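PDB 3A2Q: 6-aminohexanoate-cyclic-dimer hydrolase from Arthrobacter sp., which hydrolyses the cyclic dimer of 6-aminohexanoate, a by-product of nylon-6 manufacture, to the linear dimer as a member of the amidase family. Local coordinates for residues S86-G89 with M90-G94; A37-E41 with I42-I46. The protein carries 1 engineered substitution. One frame throughout, in Å; residues are numbered along the deposited sequence.

Contact 1. Residues S86-G89 with M90-G94; sequences SIKG and MKESG
The side chain of I87 overlaps the start of the M90 side chain, with I87 CB 3.6 Å from M90 CG. I87 is the N-cap residue of the short helix 88-93, and the contact spans this helix from its N-cap to G94. The two side chains lie side by side and point the same way. CG2 and CD1 of I87 also reach M90 CG. Helix 308-331 covers this face: N327 touches both residues, and I331 touches M90 and S93.

I87 O accepts two backbone bonds. K91 N donates to I87 O at 2.9 Å, nearly in line with the carbonyl. M90 N is equally near but sits well above the carbonyl plane, and its N-H...O angle is more bent. E92 N bonds to K88 O in the next step of the helix.

At the C-terminal end the chain leaves the helix at G94, with positive phi. S93 turns its hydroxyl back over its own backbone (chi1 78°). S93 OG donates to M90 O at 2.7 Å, tilted from the carbonyl plane, and is also hydrogen-bonded to Y95 N. With an alanine here both bonds go, and M90 O and Y95 N would probably be left without this shared partner at the helix end.

The other face is exposed and carries charge. K91 points elsewhere: its NZ bonds to A133 O, and it makes a cation-pi contact with W134. K88 and E92 stand one turn apart and form a salt bridge. K88 runs extended to CE and then bends at the last torsion (chi4 -63°), which turns NZ toward E92. K88 NZ meets E92 OE1 at 2.6 Å on the syn side of the carboxylate, 24° out of its plane.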
loop_
_atom_site.group_PDB
_atom_site.type_symbol
_atom_site.label_atom_id
_atom_site.label_comp_id
_atom_site.label_asym_id
_atom_site.label_seq_id
_atom_site.Cartn_x
_atom_site.Cartn_y
_atom_site.Cartn_z
ATOM N N SER A 86 8.184 4.978 -12.926
ATOM C CA SER A 86 7.273 5.803 -13.711
ATOM C C SER A 86 7.811 7.186 -14.049
ATOM O O SER A 86 7.063 8.164 -14.121
ATOM C CB SER A 86 5.912 5.909 -13.022
ATOM O OG SER A 86 5.200 4.693 -13.186
ATOM N N ILE A 87 9.121 7.257 -14.254
ATOM C CA ILE A 87 9.768 8.505 -14.641
ATOM C C ILE A 87 9.980 8.393 -16.151
ATOM O O ILE A 87 10.609 7.448 -16.623
ATOM C CB ILE A 87 11.137 8.684 -13.952
ATOM C CG1 ILE A 87 10.958 8.703 -12.431
ATOM C CG2 ILE A 87 11.781 9.985 -14.417
ATOM C CD1 ILE A 87 12.260 8.813 -11.650
ATOM N N LYS A 88 9.432 9.342 -16.904
ATOM C CA LYS A 88 9.562 9.327 -18.358
ATOM C C LYS A 88 11.024 9.149 -18.763
ATOM O O LYS A 88 11.367 8.216 -19.487
ATOM C CB LYS A 88 9.007 10.629 -18.944
ATOM C CG LYS A 88 8.988 10.687 -20.463
ATOM C CD LYS A 88 8.347 11.981 -20.946
ATOM C CE LYS A 88 8.331 12.071 -22.465
ATOM N NZ LYS A 88 9.704 12.102 -23.038
ATOM N N GLY A 89 11.880 10.039 -18.273
ATOM C CA GLY A 89 13.296 9.966 -18.590
ATOM C C GLY A 89 13.938 8.626 -18.279
ATOM O O GLY A 89 14.929 8.252 -18.906
ATOM N N MET A 90 13.386 7.897 -17.311
ATOM C CA MET A 90 13.935 6.594 -16.943
ATOM C C MET A 90 13.388 5.471 -17.814
ATOM O O MET A 90 14.094 4.513 -18.116
ATOM C CB MET A 90 13.641 6.278 -15.473
ATOM C CG MET A 90 14.389 7.150 -14.479
ATOM S SD MET A 90 16.183 7.017 -14.642
ATOM C CE MET A 90 16.434 5.343 -14.114
ATOM N N LYS A 91 12.127 5.585 -18.216
ATOM C CA LYS A 91 11.519 4.556 -19.048
ATOM C C LYS A 91 12.240 4.468 -20.392
ATOM O O LYS A 91 12.497 3.380 -20.910
ATOM C CB LYS A 91 10.038 4.863 -19.276
ATOM C CG LYS A 91 9.333 3.807 -20.103
ATOM C CD LYS A 91 7.875 4.146 -20.353
ATOM C CE LYS A 91 7.218 3.037 -21.159
ATOM N NZ LYS A 91 5.799 3.327 -21.475
ATOM N N GLU A 92 12.569 5.627 -20.947
ATOM C CA GLU A 92 13.253 5.704 -22.229
ATOM C C GLU A 92 14.678 5.160 -22.157
ATOM O O GLU A 92 15.168 4.554 -23.113
ATOM C CB GLU A 92 13.272 7.157 -22.706
ATOM C CG GLU A 92 11.890 7.726 -22.963
ATOM C CD GLU A 92 11.901 9.227 -23.169
ATOM O OE1 GLU A 92 10.840 9.782 -23.529
ATOM O OE2 GLU A 92 12.966 9.853 -22.965
ATOM N N SER A 93 15.331 5.366 -21.017
ATOM C CA SER A 93 16.706 4.913 -20.821
ATOM C C SER A 93 16.841 3.396 -20.866
ATOM O O SER A 93 17.931 2.873 -21.108
ATOM C CB SER A 93 17.242 5.410 -19.478
ATOM O OG SER A 93 16.733 4.623 -18.415
ATOM N N GLY A 94 15.740 2.692 -20.622
ATOM C CA GLY A 94 15.783 1.240 -20.629
ATOM C C GLY A 94 16.579 0.689 -19.460
ATOM O O GLY A 94 16.974 -0.476 -19.459
#

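Contact 2. Residues A37-E41 with I42-I46; sequences AVNPE and INAVI
The amide of N39 reaches past the end of helix 24-42 and grips the backbone of A44 and V45. This is a helix-to-strand connection: the helix ends, N43 takes positive phi, and the chain enters strand 45-48, an outermost strand of the mixed sheet.

The tight part is centred on N39. Its CG is anti to the backbone N (chi1 -169°), which carries the amide forward toward the strand. N39 OD1 accepts from V45 N at 2.8 Å, a fairly straight bond, and more weakly from A44 N at 3.0 Å. The methyl of A44 packs near the same oxygen, with A44 CB 3.5 Å from N39 OD1. The backbone of N39 adds to the grip. N39 O takes N43 N at 2.8 Å, nearly in line with the carbonyl, and a weak bond from I42 N.

The solvent side is looser. P40 and E41 are exposed, and the E41 carboxylate leads away from the turn. Apolar contact along the helix is slight: V38 CG1 comes to 4.3 Å from I42 CD1. Both residues also touch L483 near the C terminus.

Beyond the helix the chain is tied to its neighbours. The bond to N43 CB points away, and N43 ND2 bonds to A136 O and W134 O. A44 bonds through its backbone to N119, just after strand 113-118, and I46 to K117 within it.

Three bonds, one of them weak, hold the N39 amide and fix its rotation. The amide nitrogen completes the set: N39 ND2 donates to V45 O at 2.9 Å, in the carbonyl plane and on a lone pair.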
loop_
_atom_site.group_PDB
_atom_site.type_symbol
_atom_site.label_atom_id
_atom_site.label_comp_id
_atom_site.label_asym_id
_atom_site.label_seq_id
_atom_site.Cartn_x
_atom_site.Cartn_y
_atom_site.Cartn_z
ATOM N N ALA A 37 -5.320 -11.574 -21.027
ATOM C CA ALA A 37 -6.695 -11.266 -21.400
ATOM C C ALA A 37 -7.309 -10.065 -20.683
ATOM O O ALA A 37 -7.944 -9.212 -21.309
ATOM C CB ALA A 37 -7.568 -12.494 -21.168
ATOM N N VAL A 38 -7.111 -10.001 -19.370
ATOM C CA VAL A 38 -7.682 -8.937 -18.548
ATOM C C VAL A 38 -6.844 -7.672 -18.363
ATOM O O VAL A 38 -7.386 -6.567 -18.367
ATOM C CB VAL A 38 -8.058 -9.495 -17.149
ATOM C CG1 VAL A 38 -8.420 -8.367 -16.201
ATOM C CG2 VAL A 38 -9.222 -10.459 -17.285
ATOM N N ASN A 39 -5.532 -7.827 -18.204
ATOM C CA ASN A 39 -4.669 -6.669 -17.989
ATOM C C ASN A 39 -4.772 -5.551 -19.023
ATOM O O ASN A 39 -4.628 -4.376 -18.682
ATOM C CB ASN A 39 -3.209 -7.098 -17.869
ATOM C CG ASN A 39 -2.323 -5.974 -17.389
ATOM O OD1 ASN A 39 -2.541 -5.414 -16.312
ATOM N ND2 ASN A 39 -1.321 -5.629 -18.184
ATOM N N PRO A 40 -5.006 -5.888 -20.302
ATOM C CA PRO A 40 -5.103 -4.800 -21.282
ATOM C C PRO A 40 -6.173 -3.774 -20.915
ATOM O O PRO A 40 -6.031 -2.584 -21.196
ATOM C CB PRO A 40 -5.422 -5.531 -22.586
ATOM C CG PRO A 40 -4.804 -6.886 -22.386
ATOM C CD PRO A 40 -5.133 -7.206 -20.952
ATOM N N GLU A 41 -7.237 -4.234 -20.269
ATOM C CA GLU A 41 -8.323 -3.342 -19.883
ATOM C C GLU A 41 -8.034 -2.451 -18.677
ATOM O O GLU A 41 -8.595 -1.363 -18.562
ATOM C CB GLU A 41 -9.593 -4.148 -19.610
ATOM C CG GLU A 41 -10.120 -4.899 -20.814
ATOM C CD GLU A 41 -11.537 -5.389 -20.609
ATOM O OE1 GLU A 41 -12.445 -4.540 -20.467
ATOM O OE2 GLU A 41 -11.746 -6.619 -20.588
ATOM N N ILE A 42 -7.159 -2.895 -17.780
ATOM C CA ILE A 42 -6.868 -2.103 -16.593
ATOM C C ILE A 42 -5.469 -1.490 -16.504
ATOM O O ILE A 42 -5.241 -0.604 -15.682
ATOM C CB ILE A 42 -7.155 -2.918 -15.308
ATOM C CG1 ILE A 42 -6.378 -4.233 -15.325
ATOM C CG2 ILE A 42 -8.643 -3.194 -15.198
ATOM C CD1 ILE A 42 -6.562 -5.066 -14.066
ATOM N N ASN A 43 -4.541 -1.947 -17.343
ATOM C CA ASN A 43 -3.181 -1.406 -17.351
ATOM C C ASN A 43 -2.576 -1.439 -15.939
ATOM O O ASN A 43 -2.014 -0.451 -15.465
ATOM C CB ASN A 43 -3.218 0.029 -17.903
ATOM C CG ASN A 43 -1.832 0.634 -18.094
ATOM O OD1 ASN A 43 -0.900 -0.039 -18.535
ATOM N ND2 ASN A 43 -1.701 1.920 -17.783
ATOM N N ALA A 44 -2.702 -2.593 -15.283
ATOM C CA ALA A 44 -2.191 -2.795 -13.927
ATOM C C ALA A 44 -0.738 -3.269 -13.952
ATOM O O ALA A 44 0.132 -2.662 -13.322
ATOM C CB ALA A 44 -3.061 -3.807 -13.198
ATOM N N VAL A 45 -0.488 -4.367 -14.663
ATOM C CA VAL A 45 0.862 -4.909 -14.800
ATOM C C VAL A 45 1.496 -4.184 -15.982
ATOM O O VAL A 45 1.062 -4.357 -17.120
ATOM C CB VAL A 45 0.839 -6.421 -15.104
ATOM C CG1 VAL A 45 2.260 -6.929 -15.322
ATOM C CG2 VAL A 45 0.188 -7.173 -13.965
ATOM N N ILE A 46 2.506 -3.361 -15.719
ATOM C CA ILE A 46 3.153 -2.615 -16.794
ATOM C C ILE A 46 4.402 -3.285 -17.339
ATOM O O ILE A 46 4.838 -2.982 -18.449
ATOM C CB ILE A 46 3.536 -1.187 -16.356
ATOM C CG1 ILE A 46 4.357 -1.234 -15.067
ATOM C CG2 ILE A 46 2.289 -0.344 -16.185
ATOM C CD1 ILE A 46 4.914 0.105 -14.663
#

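In the fold
From the N terminus, contact 2 comes first. It closes the short turn where helix 24-42 passes into strand 45-48, at one edge of the sheet. The chain then runs through helix 50-59 and strand 68-72 before contact 1 spans the short helix 88-93. The two are in series and neither nests in nor crosses the other. Their centres lie 20 Å apart, and their nearest atoms, about 5 Å apart, do not touch. They share surroundings: W134 and N119 neighbour both. Contact 2 ties helix 24-42 to the sheet edge, while contact 1 sets its helix against helix 308-331.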